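Local atomic coordinates of coat protein (Tobacco streak virus, PDB entry 4Y6X), a protein that probably self-assembles into the icosahedral capsid of the virus, binds the 3' end of the viral RNA and takes part in starting its translation. Residues G80-V85 / A125-L130; I69-V74 / T105-D110; L21-V26 / I149-P154; Y65-G70 / Y145-S150. All blocks are in the same frame, centred on the assembly; numbering follows the deposited sequence.

The chain is a large C-terminal piece of the coat protein, folded as a jelly roll of two antiparallel sheets. Contacts 2, 3 and 4 lie in one sheet, ordered 25-30, 140-150, 63-73, 107-117: contact 3 joins the first pair, contact 4 the central pair and contact 2 the last. Contacts 3 and 4 share Ile149 and Ser150 (centres about 12 Å apart); contacts 4 and 2 share Ile69 and Gly70 (about 14 Å). Contact 1, in the opposing sheet about 16 Å from contact 4 between centres, packs on contacts 2 and 4. Contacts 3 and 4 both enclose contact 1 along the chain, so strands far apart in sequence become sheet neighbours; contacts 2 and 4 meet the second subunit.

Contact 1: residues G80-V85 / A125-L130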
loop_
_atom_site.group_PDB
_atom_site.type_symbol
_atom_site.label_atom_id
_atom_site.label_comp_id
_atom_site.label_asym_id
_atom_site.label_seq_id
_atom_site.Cartn_x
_atom_site.Cartn_y
_atom_site.Cartn_z
ATOM N N GLY A 80 -8.384 -10.715 20.327
ATOM C CA GLY A 80 -9.230 -9.519 20.448
ATOM C C GLY A 80 -8.444 -8.240 20.410
ATOM O O GLY A 80 -7.245 -8.251 20.220
ATOM N N MET A 81 -9.160 -7.135 20.498
ATOM C CA MET A 81 -8.574 -5.799 20.428
ATOM C C MET A 81 -8.210 -5.302 21.806
ATOM O O MET A 81 -8.986 -5.462 22.719
ATOM C CB MET A 81 -9.554 -4.840 19.758
ATOM C CG MET A 81 -8.999 -3.430 19.483
ATOM S SD MET A 81 -10.166 -2.463 18.429
ATOM C CE MET A 81 -9.294 -2.665 16.864
ATOM N N VAL A 82 -7.034 -4.715 21.951
ATOM C CA VAL A 82 -6.600 -4.096 23.205
ATOM C C VAL A 82 -6.262 -2.626 23.007
ATOM O O VAL A 82 -5.946 -2.226 21.878
ATOM C CB VAL A 82 -5.378 -4.780 23.802
ATOM C CG1 VAL A 82 -5.671 -6.246 23.957
ATOM C CG2 VAL A 82 -4.149 -4.587 22.938
ATOM N N ASP A 83 -6.335 -1.843 24.099
ATOM C CA ASP A 83 -6.117 -0.363 24.120
ATOM C C ASP A 83 -4.830 0.124 24.785
ATOM O O ASP A 83 -4.501 1.319 24.721
ATOM C CB ASP A 83 -7.263 0.369 24.806
ATOM N N GLY A 84 -4.065 -0.745 25.414
ATOM C CA GLY A 84 -2.946 -0.208 26.220
ATOM C C GLY A 84 -1.701 0.322 25.503
ATOM O O GLY A 84 -0.854 0.910 26.135
ATOM N N VAL A 85 -1.567 0.151 24.198
ATOM C CA VAL A 85 -0.230 0.203 23.599
ATOM C C VAL A 85 -0.040 1.431 22.720
ATOM O O VAL A 85 0.666 2.364 23.113
ATOM C CB VAL A 85 0.120 -1.115 22.859
ATOM C CG1 VAL A 85 -0.980 -1.520 21.892
ATOM C CG2 VAL A 85 1.478 -1.029 22.155
ATOM N N ALA A 125 -4.422 -2.298 19.341
ATOM C CA ALA A 125 -3.855 -3.411 18.624
ATOM C C ALA A 125 -4.790 -4.572 18.631
ATOM O O ALA A 125 -5.672 -4.679 19.500
ATOM C CB ALA A 125 -2.526 -3.808 19.228
ATOM N N ILE A 126 -4.594 -5.465 17.669
ATOM C CA ILE A 126 -5.250 -6.754 17.725
ATOM C C ILE A 126 -4.221 -7.754 18.185
ATOM O O ILE A 126 -3.093 -7.731 17.723
ATOM C CB ILE A 126 -5.879 -7.097 16.387
ATOM C CG1 ILE A 126 -7.039 -6.133 16.143
ATOM C CG2 ILE A 126 -6.466 -8.505 16.435
ATOM C CD1 ILE A 126 -7.162 -5.815 14.712
ATOM N N VAL A 127 -4.612 -8.603 19.118
ATOM C CA VAL A 127 -3.719 -9.541 19.737
ATOM C C VAL A 127 -4.272 -10.951 19.621
ATOM O O VAL A 127 -5.434 -11.173 19.893
ATOM C CB VAL A 127 -3.541 -9.198 21.242
ATOM C CG1 VAL A 127 -2.639 -10.212 21.946
ATOM C CG2 VAL A 127 -2.984 -7.808 21.427
ATOM N N TRP A 128 -3.422 -11.901 19.230
ATOM C CA TRP A 128 -3.757 -13.309 19.172
ATOM C C TRP A 128 -2.969 -14.105 20.228
ATOM O O TRP A 128 -1.780 -13.858 20.394
ATOM C CB TRP A 128 -3.363 -13.931 17.843
ATOM C CG TRP A 128 -4.190 -13.563 16.713
ATOM C CD1 TRP A 128 -5.152 -14.314 16.163
ATOM C CD2 TRP A 128 -4.140 -12.334 15.971
ATOM N NE1 TRP A 128 -5.748 -13.633 15.112
ATOM C CE2 TRP A 128 -5.128 -12.418 14.976
ATOM C CE3 TRP A 128 -3.347 -11.178 16.044
ATOM C CZ2 TRP A 128 -5.351 -11.393 14.052
ATOM C CZ3 TRP A 128 -3.557 -10.164 15.118
ATOM C CH2 TRP A 128 -4.536 -10.288 14.123
ATOM N N CYS A 129 -3.640 -15.042 20.889
ATOM C CA CYS A 129 -2.990 -16.021 21.808
ATOM C C CYS A 129 -3.277 -17.440 21.323
ATOM O O CYS A 129 -4.416 -17.917 21.387
ATOM C CB CYS A 129 -3.565 -15.896 23.225
ATOM S SG CYS A 129 -3.607 -14.190 23.806
ATOM N N LEU A 130 -2.250 -18.124 20.855
ATOM C CA LEU A 130 -2.407 -19.466 20.366
ATOM C C LEU A 130 -2.143 -20.479 21.466
ATOM O O LEU A 130 -1.202 -20.333 22.218
ATOM C CB LEU A 130 -1.448 -19.695 19.201
ATOM C CG LEU A 130 -1.985 -19.251 17.833
ATOM C CD1 LEU A 130 -2.182 -17.747 17.793
ATOM C CD2 LEU A 130 -0.996 -19.620 16.777
#
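Gly80 and Val127 face each other as an antiparallel hydrogen-bonded pair, and each spends both of its backbone polar groups on the other. Val127 N gives its hydrogen to Gly80 O (2.9 Å, N-H...O 166°), and Gly80 N returns a bond to Val127 O at 3.0 Å. Two residues on, the pattern repeats: Val82 N reaches Ala125 O at 2.8 Å, while Ala125 N reaches Val82 O at 3.0 Å, with the donor tilted 19° from the carbonyl plane. Between these rungs Met81 and Ile126 form the non-hydrogen-bonded pair. Their alpha carbons serve as secondary donors, Met81 CA lying 3.2 Å from Ala125 O and Ile126 CA meeting Gly80 O, so both acceptors have two partners. The amide groups of this pair turn outward instead: Ile126 bonds through its backbone to Ile46 on the neighbouring strand 44-47.

Side chains divide between the two faces. On one, Val82 CG2 touches Val127 CG2 (3.7 Å), the two valines crossing at about a right angle. Val85 folds back after the strand, bringing CG1 to 3.8 Å from Ala125 CB, although its order is poor. On the other, Met81 extends away from its backbone N (chi1 -174°) and then bends at its last torsion, leaving CE 4.2 Å from Ile126 CG1; both residues also pack on Leu67 of the facing sheet of the jelly roll. Four main-chain bonds thus hold this inner strand pair of the sheet, while Met81 and Ile126 pack toward the interior and the valines and Ala125 pack on the opposite face.

Contact 2: residues I69-V74 / T105-D110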
loop_
_atom_site.group_PDB
_atom_site.type_symbol
_atom_site.label_atom_id
_atom_site.label_comp_id
_atom_site.label_asym_id
_atom_site.label_seq_id
_atom_site.Cartn_x
_atom_site.Cartn_y
_atom_site.Cartn_z
ATOM N N ILE A 69 -11.492 -7.921 10.119
ATOM C CA ILE A 69 -10.393 -8.800 9.938
ATOM C C ILE A 69 -10.851 -10.229 9.745
ATOM O O ILE A 69 -11.916 -10.658 10.258
ATOM C CB ILE A 69 -9.363 -8.667 11.015
ATOM C CG1 ILE A 69 -9.878 -9.153 12.312
ATOM C CG2 ILE A 69 -8.883 -7.223 11.259
ATOM C CD1 ILE A 69 -8.795 -9.957 12.947
ATOM N N GLY A 70 -10.071 -10.971 8.985
ATOM C CA GLY A 70 -10.345 -12.393 8.780
ATOM C C GLY A 70 -9.051 -13.120 8.815
ATOM O O GLY A 70 -8.038 -12.584 8.380
ATOM N N PHE A 71 -9.061 -14.327 9.321
ATOM C CA PHE A 71 -7.854 -15.101 9.413
ATOM C C PHE A 71 -8.128 -16.561 9.531
ATOM O O PHE A 71 -9.251 -16.981 9.870
ATOM C CB PHE A 71 -6.981 -14.630 10.560
ATOM C CG PHE A 71 -7.590 -14.859 11.906
ATOM C CD1 PHE A 71 -8.416 -13.895 12.471
ATOM C CD2 PHE A 71 -7.312 -16.010 12.620
ATOM C CE1 PHE A 71 -9.003 -14.081 13.720
ATOM C CE2 PHE A 71 -7.902 -16.223 13.876
ATOM C CZ PHE A 71 -8.753 -15.251 14.406
ATOM N N VAL A 72 -7.101 -17.337 9.235
ATOM C CA VAL A 72 -7.046 -18.761 9.543
ATOM C C VAL A 72 -5.811 -19.008 10.389
ATOM O O VAL A 72 -4.737 -18.476 10.091
ATOM C CB VAL A 72 -6.941 -19.613 8.252
ATOM C CG1 VAL A 72 -6.838 -21.085 8.586
ATOM C CG2 VAL A 72 -8.215 -19.490 7.460
ATOM N N ALA A 73 -5.924 -19.798 11.456
ATOM C CA ALA A 73 -4.751 -20.105 12.309
ATOM C C ALA A 73 -4.407 -21.617 12.279
ATOM O O ALA A 73 -5.255 -22.468 12.026
ATOM C CB ALA A 73 -5.055 -19.705 13.731
ATOM N N VAL A 74 -3.181 -21.958 12.610
ATOM C CA VAL A 74 -2.779 -23.368 12.697
ATOM C C VAL A 74 -3.066 -24.026 14.079
ATOM O O VAL A 74 -2.731 -25.173 14.282
ATOM C CB VAL A 74 -1.279 -23.565 12.375
ATOM C CG1 VAL A 74 -0.979 -23.077 10.978
ATOM C CG2 VAL A 74 -0.393 -22.841 13.384
ATOM N N THR A 105 -9.768 -23.087 10.686
ATOM C CA THR A 105 -11.126 -22.634 10.428
ATOM C C THR A 105 -11.139 -21.114 10.291
ATOM O O THR A 105 -10.732 -20.368 11.183
ATOM C CB THR A 105 -12.026 -23.096 11.586
ATOM O OG1 THR A 105 -11.905 -24.533 11.684
ATOM C CG2 THR A 105 -13.459 -22.787 11.339
ATOM N N TYR A 106 -11.578 -20.643 9.136
ATOM C CA TYR A 106 -11.688 -19.190 8.905
ATOM C C TYR A 106 -12.495 -18.567 10.041
ATOM O O TYR A 106 -13.578 -19.019 10.380
ATOM C CB TYR A 106 -12.338 -18.906 7.558
ATOM C CG TYR A 106 -12.443 -17.425 7.272
ATOM C CD1 TYR A 106 -11.343 -16.700 6.757
ATOM C CD2 TYR A 106 -13.633 -16.721 7.512
ATOM C CE1 TYR A 106 -11.403 -15.337 6.507
ATOM C CE2 TYR A 106 -13.726 -15.362 7.227
ATOM C CZ TYR A 106 -12.621 -14.671 6.697
ATOM O OH TYR A 106 -12.701 -13.340 6.396
ATOM N N ARG A 107 -12.001 -17.490 10.581
ATOM C CA ARG A 107 -12.687 -16.704 11.582
ATOM C C ARG A 107 -12.670 -15.256 11.173
ATOM O O ARG A 107 -11.663 -14.742 10.666
ATOM C CB ARG A 107 -11.920 -16.892 12.862
ATOM C CG ARG A 107 -12.418 -16.181 14.059
ATOM C CD ARG A 107 -13.803 -16.701 14.276
ATOM N NE ARG A 107 -14.107 -16.893 15.672
ATOM C CZ ARG A 107 -15.298 -16.684 16.215
ATOM N NH1 ARG A 107 -16.359 -16.335 15.477
ATOM N NH2 ARG A 107 -15.429 -16.835 17.525
ATOM N N SER A 108 -13.749 -14.544 11.399
ATOM C CA SER A 108 -13.694 -13.128 11.118
ATOM C C SER A 108 -14.292 -12.315 12.235
ATOM O O SER A 108 -14.866 -12.860 13.147
ATOM C CB SER A 108 -14.403 -12.851 9.812
ATOM O OG SER A 108 -15.750 -13.213 9.897
ATOM N N ARG A 109 -14.064 -11.010 12.206
ATOM C CA ARG A 109 -14.566 -10.111 13.237
ATOM C C ARG A 109 -14.692 -8.716 12.697
ATOM O O ARG A 109 -13.809 -8.269 11.939
ATOM C CB ARG A 109 -13.598 -10.092 14.433
ATOM C CG ARG A 109 -13.963 -9.235 15.638
ATOM C CD ARG A 109 -14.814 -9.859 16.671
ATOM N NE ARG A 109 -14.500 -9.344 18.003
ATOM C CZ ARG A 109 -14.959 -8.198 18.535
ATOM N NH1 ARG A 109 -15.780 -7.388 17.870
ATOM N NH2 ARG A 109 -14.595 -7.860 19.774
ATOM N N ASP A 110 -15.797 -8.064 13.045
ATOM C CA ASP A 110 -16.027 -6.634 12.773
ATOM C C ASP A 110 -15.842 -5.841 14.028
ATOM O O ASP A 110 -16.517 -6.093 15.006
ATOM C CB ASP A 110 -17.478 -6.485 12.334
HETATM O O HOH W 1 -8.475 -20.428 12.476
#
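Phe71 and Arg107 form one hydrogen-bonded pair of an antiparallel strand pairing that joins strand 63-73 to strand 107-117, the last strand of its sheet within the chain; the two local axes run 163° apart. Arg107 N bonds Phe71 O at 2.9 Å and Phe71 N bonds Arg107 O in return. A second reciprocal couple links Ile69 to Arg109, with Ile69 N 3.0 Å from Arg109 O. On the same face of the sheet the Phe71 and Arg107 side chains run next to each other in the same direction. The first torsion of Phe71 (chi1 66°) sets CG between its own N and carbonyl carbon, which brings the ring under the arginine: Arg107 CB sits 4.2 Å from the centroid of the Phe71 ring, 22° off its normal, a CH-pi contact. Arg107 CG adds a touch at 3.8 Å on Phe71 CZ.

This is one edge of the jelly-roll sandwich, and in this domain-swapped dimer the C-terminal residues of the second subunit meet it. Tyr106 OH bonds Phe161 O of the second subunit, Ser108 OG bonds Val163 O of that subunit, and Arg107 NH2 turns to Gly100 O of its own chain. Over the other face Tyr106 leans across Gly70, whose lack of a side chain lets Gly70 CA come 3.5 Å from Tyr106 OH, while Val72 CG2 meets Tyr106 CA at 3.8 Å. Where the strands part, a water continues the pairing: it accepts from Ala73 N at 2.8 Å and donates to Thr105 O at 2.6 Å.

Contact 3: residues L21-V26 / I149-P154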
loop_
_atom_site.group_PDB
_atom_site.type_symbol
_atom_site.label_atom_id
_atom_site.label_comp_id
_atom_site.label_asym_id
_atom_site.label_seq_id
_atom_site.Cartn_x
_atom_site.Cartn_y
_atom_site.Cartn_z
ATOM N N LEU A 21 -22.454 0.175 3.546
ATOM C CA LEU A 21 -22.158 1.394 4.356
ATOM C C LEU A 21 -23.155 2.570 4.149
ATOM O O LEU A 21 -23.745 2.663 3.101
ATOM C CB LEU A 21 -20.770 1.907 3.989
ATOM C CG LEU A 21 -19.650 0.928 4.294
ATOM C CD1 LEU A 21 -18.361 1.412 3.731
ATOM C CD2 LEU A 21 -19.498 0.714 5.786
ATOM N N PRO A 22 -23.254 3.494 5.123
ATOM C CA PRO A 22 -23.929 4.759 4.823
ATOM C C PRO A 22 -23.206 5.455 3.676
ATOM O O PRO A 22 -22.037 5.184 3.376
ATOM C CB PRO A 22 -23.772 5.587 6.105
ATOM C CG PRO A 22 -23.430 4.614 7.173
ATOM C CD PRO A 22 -22.742 3.459 6.498
ATOM N N ASN A 23 -23.897 6.400 3.097
ATOM C CA ASN A 23 -23.441 7.083 1.900
ATOM C C ASN A 23 -22.267 8.026 2.141
ATOM O O ASN A 23 -21.509 8.330 1.236
ATOM C CB ASN A 23 -24.673 7.822 1.360
ATOM C CG ASN A 23 -24.496 8.308 -0.031
ATOM O OD1 ASN A 23 -24.096 7.559 -0.920
ATOM N ND2 ASN A 23 -24.792 9.588 -0.245
ATOM N N ASN A 24 -22.037 8.436 3.375
ATOM C CA ASN A 24 -20.855 9.214 3.685
ATOM C C ASN A 24 -19.577 8.419 4.148
ATOM O O ASN A 24 -18.607 9.006 4.640
ATOM C CB ASN A 24 -21.221 10.225 4.734
ATOM C CG ASN A 24 -21.565 9.591 6.037
ATOM O OD1 ASN A 24 -21.942 8.431 6.111
ATOM N ND2 ASN A 24 -21.440 10.357 7.089
ATOM N N GLN A 25 -19.560 7.119 3.905
ATOM C CA GLN A 25 -18.392 6.263 4.237
ATOM C C GLN A 25 -17.966 5.442 3.015
ATOM O O GLN A 25 -18.790 5.159 2.204
ATOM C CB GLN A 25 -18.824 5.298 5.319
ATOM C CG GLN A 25 -19.070 5.967 6.642
ATOM C CD GLN A 25 -19.500 4.976 7.711
ATOM O OE1 GLN A 25 -19.197 3.814 7.641
ATOM N NE2 GLN A 25 -20.201 5.462 8.710
ATOM N N VAL A 26 -16.699 5.031 2.952
ATOM C CA VAL A 26 -16.211 4.072 1.983
ATOM C C VAL A 26 -15.335 3.015 2.676
ATOM O O VAL A 26 -14.831 3.221 3.782
ATOM C CB VAL A 26 -15.361 4.710 0.863
ATOM C CG1 VAL A 26 -16.236 5.587 -0.007
ATOM C CG2 VAL A 26 -14.185 5.502 1.433
ATOM N N ILE A 149 -14.139 4.138 6.428
ATOM C CA ILE A 149 -13.728 5.459 6.774
ATOM C C ILE A 149 -14.684 6.498 6.204
ATOM O O ILE A 149 -15.467 6.218 5.289
ATOM C CB ILE A 149 -12.337 5.755 6.285
ATOM C CG1 ILE A 149 -12.275 5.653 4.788
ATOM C CG2 ILE A 149 -11.341 4.810 6.949
ATOM C CD1 ILE A 149 -11.005 6.229 4.198
ATOM N N SER A 150 -14.581 7.700 6.708
ATOM C CA SER A 150 -15.267 8.855 6.096
ATOM C C SER A 150 -14.817 9.009 4.661
ATOM O O SER A 150 -13.621 8.856 4.347
ATOM C CB SER A 150 -15.014 10.173 6.898
ATOM O OG SER A 150 -13.676 10.312 7.346
ATOM N N LYS A 151 -15.789 9.241 3.796
ATOM C CA LYS A 151 -15.568 9.283 2.355
ATOM C C LYS A 151 -14.677 10.471 1.987
ATOM O O LYS A 151 -14.951 11.591 2.378
ATOM C CB LYS A 151 -16.880 9.415 1.638
ATOM C CG LYS A 151 -16.795 9.509 0.141
ATOM C CD LYS A 151 -18.250 9.444 -0.399
ATOM C CE LYS A 151 -18.701 8.008 -0.545
ATOM N NZ LYS A 151 -19.984 7.888 -1.287
ATOM N N PRO A 152 -13.552 10.208 1.303
ATOM C CA PRO A 152 -12.638 11.273 0.948
ATOM C C PRO A 152 -13.106 12.016 -0.302
ATOM O O PRO A 152 -13.902 11.510 -1.054
ATOM C CB PRO A 152 -11.313 10.502 0.686
ATOM C CG PRO A 152 -11.737 9.173 0.176
ATOM C CD PRO A 152 -13.053 8.871 0.872
ATOM N N ALA A 153 -12.583 13.208 -0.549
ATOM C CA ALA A 153 -12.753 13.847 -1.874
ATOM C C ALA A 153 -12.144 12.949 -2.980
ATOM O O ALA A 153 -11.270 12.145 -2.708
ATOM C CB ALA A 153 -12.045 15.191 -1.884
ATOM N N PRO A 154 -12.578 13.114 -4.231
ATOM C CA PRO A 154 -11.943 12.345 -5.329
ATOM C C PRO A 154 -10.419 12.520 -5.364
ATOM O O PRO A 154 -9.890 13.595 -5.193
ATOM C CB PRO A 154 -12.568 12.933 -6.592
ATOM C CG PRO A 154 -13.848 13.536 -6.103
ATOM C CD PRO A 154 -13.593 14.050 -4.722
#
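A type I beta turn, Pro22 to Gln25, leads into strand 25-30, an outermost strand of one jelly-roll sheet within this chain, and this contact joins it to the end of strand 140-150, where Val26 pairs with Ile149. The turn is closed by Gln25 N donating to Pro22 O at 3.2 Å. Beyond it, Val26 and Ile149 form an antiparallel hydrogen-bonded pair: Val26 N bonds Ile149 O at 2.9 Å, and Ile149 N bonds Val26 O at the same length. Gln25 and Ser150 follow as a non-hydrogen-bonded pair with diverging side chains, Gln25 CA adding a CA-H...O contact to Ile149 O; Ser150 OG is engaged by Lys63 N.

After the strand ends, Lys151 carries the pairing onto the turn itself. Its backbone N bonds Asn24 O at 3.0 Å, approaching 40° above the carbonyl plane instead of on a lone pair. Its side chain runs straight out from the backbone and then bends at chi3 (-85°), which turns the ammonium group back to the turn: Lys151 NZ bonds Asn23 O at 3.0 Å, in the carbonyl plane. One residue thus satisfies two successive turn carbonyls, one through its main chain and one through its amine.

Val26 packs against the lysine chain and divides its methyls between neighbours. Val26 CG2 meets Pro152 CD at 3.6 Å and Ile149 CG1 at 3.9 Å. Val26 CG1, crossed by the lysine chain at about a right angle, lies 3.5 Å from Lys151 CE, tighter than usual for two carbons.

Contact 4: residues Y65-G70 / Y145-S150; sequences YRLLIG and YWIAIS
Leu67 and Ile147 meet on the inner face of the jelly-roll sheet, at the pairing of its central strands 63-73 and 140-150. The first torsion of Leu67, 168°, swings CG to the far side from its own nitrogen and sends CD1 obliquely across to Ile147 CG1 at 3.8 Å; Leu67 also packs on Ile126 of the opposing sheet. On the other face Leu68 CB and Trp146 CB touch at 3.9 Å, and the indole leads on to Phe161 of the second subunit, meeting it edge-to-face.

Main-chain bonds flank this apolar middle. Leu68 N donates to Trp146 O at 2.8 Å, almost perfectly straight (178°), and Trp146 N returns to Leu68 O at a longer 3.2 Å. Toward the far end the register slips: Tyr65 and Arg66 both stand opposite Ala148 in a classic beta bulge. Arg66 O accepts from Ala148 N at 2.9 Å, whereas Tyr65 N donates to Ala148 O at 2.8 Å, so Ala148 serves two residues. Arg66 sends its guanidinium away, NH1 bonding Ser18 O. At the polar edge the Tyr65 ring lies rim-on to the opposite strand, Tyr65 CE2 coming 3.8 Å from Ser150 N, near the ring plane.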
loop_
_atom_site.group_PDB
_atom_site.type_symbol
_atom_site.label_atom_id
_atom_site.label_comp_id
_atom_site.label_asym_id
_atom_site.label_seq_id
_atom_site.Cartn_x
_atom_site.Cartn_y
_atom_site.Cartn_z
ATOM N N TYR A 65 -14.787 4.026 11.165
ATOM C CA TYR A 65 -16.009 3.412 11.642
ATOM C C TYR A 65 -15.967 1.906 11.895
ATOM O O TYR A 65 -16.550 1.451 12.852
ATOM C CB TYR A 65 -17.116 3.699 10.680
ATOM C CG TYR A 65 -17.387 5.194 10.631
ATOM C CD1 TYR A 65 -18.227 5.817 11.585
ATOM C CD2 TYR A 65 -16.757 5.990 9.714
ATOM C CE1 TYR A 65 -18.474 7.219 11.534
ATOM C CE2 TYR A 65 -16.986 7.356 9.638
ATOM C CZ TYR A 65 -17.854 7.969 10.544
ATOM O OH TYR A 65 -18.063 9.302 10.443
ATOM N N ARG A 66 -15.260 1.137 11.081
ATOM C CA ARG A 66 -15.243 -0.336 11.246
ATOM C C ARG A 66 -13.906 -0.844 10.806
ATOM O O ARG A 66 -13.342 -0.353 9.819
ATOM C CB ARG A 66 -16.290 -0.987 10.343
ATOM C CG ARG A 66 -17.692 -0.545 10.624
ATOM C CD ARG A 66 -18.740 -1.157 9.704
ATOM N NE ARG A 66 -18.889 -2.587 9.884
ATOM C CZ ARG A 66 -19.718 -3.337 9.140
ATOM N NH1 ARG A 66 -20.436 -2.782 8.153
ATOM N NH2 ARG A 66 -19.795 -4.649 9.329
ATOM N N LEU A 67 -13.411 -1.834 11.483
ATOM C CA LEU A 67 -12.293 -2.601 11.009
ATOM C C LEU A 67 -12.757 -4.063 10.903
ATOM O O LEU A 67 -13.263 -4.626 11.896
ATOM C CB LEU A 67 -11.172 -2.487 11.987
ATOM C CG LEU A 67 -10.039 -3.494 11.738
ATOM C CD1 LEU A 67 -9.258 -3.208 10.459
ATOM C CD2 LEU A 67 -9.139 -3.478 12.924
ATOM N N LEU A 68 -12.585 -4.662 9.744
ATOM C CA LEU A 68 -12.869 -6.062 9.491
ATOM C C LEU A 68 -11.603 -6.826 9.363
ATOM O O LEU A 68 -10.684 -6.407 8.605
ATOM C CB LEU A 68 -13.593 -6.257 8.185
ATOM C CG LEU A 68 -15.125 -6.091 8.143
ATOM C CD1 LEU A 68 -15.681 -5.008 8.996
ATOM C CD2 LEU A 68 -15.631 -5.985 6.708
ATOM N N ILE A 69 -11.492 -7.921 10.119
ATOM C CA ILE A 69 -10.393 -8.800 9.938
ATOM C C ILE A 69 -10.851 -10.229 9.745
ATOM O O ILE A 69 -11.916 -10.658 10.258
ATOM C CB ILE A 69 -9.363 -8.667 11.015
ATOM C CG1 ILE A 69 -9.878 -9.153 12.312
ATOM C CG2 ILE A 69 -8.883 -7.223 11.259
ATOM C CD1 ILE A 69 -8.795 -9.957 12.947
ATOM N N GLY A 70 -10.071 -10.971 8.985
ATOM C CA GLY A 70 -10.345 -12.393 8.780
ATOM C C GLY A 70 -9.051 -13.120 8.815
ATOM O O GLY A 70 -8.038 -12.584 8.380
ATOM N N TYR A 145 -6.925 -6.337 5.299
ATOM C CA TYR A 145 -7.634 -5.538 6.298
ATOM C C TYR A 145 -8.625 -4.676 5.569
ATOM O O TYR A 145 -8.292 -4.150 4.493
ATOM C CB TYR A 145 -6.679 -4.606 6.966
ATOM C CG TYR A 145 -5.504 -5.264 7.643
ATOM C CD1 TYR A 145 -5.684 -6.142 8.675
ATOM C CD2 TYR A 145 -4.217 -4.982 7.242
ATOM C CE1 TYR A 145 -4.605 -6.725 9.298
ATOM C CE2 TYR A 145 -3.134 -5.577 7.821
ATOM C CZ TYR A 145 -3.330 -6.440 8.865
ATOM O OH TYR A 145 -2.243 -6.993 9.479
ATOM N N TRP A 146 -9.856 -4.575 6.087
ATOM C CA TRP A 146 -10.867 -3.698 5.478
ATOM C C TRP A 146 -11.271 -2.687 6.544
ATOM O O TRP A 146 -11.549 -3.084 7.640
ATOM C CB TRP A 146 -12.089 -4.479 5.032
ATOM C CG TRP A 146 -11.815 -5.240 3.864
ATOM C CD1 TRP A 146 -11.352 -6.508 3.817
ATOM C CD2 TRP A 146 -11.912 -4.802 2.509
ATOM N NE1 TRP A 146 -11.163 -6.898 2.515
ATOM C CE2 TRP A 146 -11.524 -5.883 1.690
ATOM C CE3 TRP A 146 -12.346 -3.636 1.908
ATOM C CZ2 TRP A 146 -11.485 -5.809 0.286
ATOM C CZ3 TRP A 146 -12.321 -3.552 0.498
ATOM C CH2 TRP A 146 -11.920 -4.645 -0.282
ATOM N N ILE A 147 -11.297 -1.409 6.202
ATOM C CA ILE A 147 -11.612 -0.347 7.090
ATOM C C ILE A 147 -12.654 0.545 6.442
ATOM O O ILE A 147 -12.494 0.949 5.288
ATOM C CB ILE A 147 -10.361 0.444 7.400
ATOM C CG1 ILE A 147 -9.279 -0.508 7.813
ATOM C CG2 ILE A 147 -10.595 1.418 8.520
ATOM C CD1 ILE A 147 -7.920 0.130 7.881
ATOM N N ALA A 148 -13.713 0.836 7.172
ATOM C CA ALA A 148 -14.702 1.790 6.724
ATOM C C ALA A 148 -14.313 3.148 7.321
ATOM O O ALA A 148 -14.156 3.261 8.525
ATOM C CB ALA A 148 -16.064 1.405 7.180
ATOM N N ILE A 149 -14.139 4.138 6.428
ATOM C CA ILE A 149 -13.728 5.459 6.774
ATOM C C ILE A 149 -14.684 6.498 6.204
ATOM O O ILE A 149 -15.467 6.218 5.289
ATOM C CB ILE A 149 -12.337 5.755 6.285
ATOM C CG1 ILE A 149 -12.275 5.653 4.788
ATOM C CG2 ILE A 149 -11.341 4.810 6.949
ATOM C CD1 ILE A 149 -11.005 6.229 4.198
ATOM N N SER A 150 -14.581 7.700 6.708
ATOM C CA SER A 150 -15.267 8.855 6.096
ATOM C C SER A 150 -14.817 9.009 4.661
ATOM O O SER A 150 -13.621 8.856 4.347
ATOM C CB SER A 150 -15.014 10.173 6.898
ATOM O OG SER A 150 -13.676 10.312 7.346
#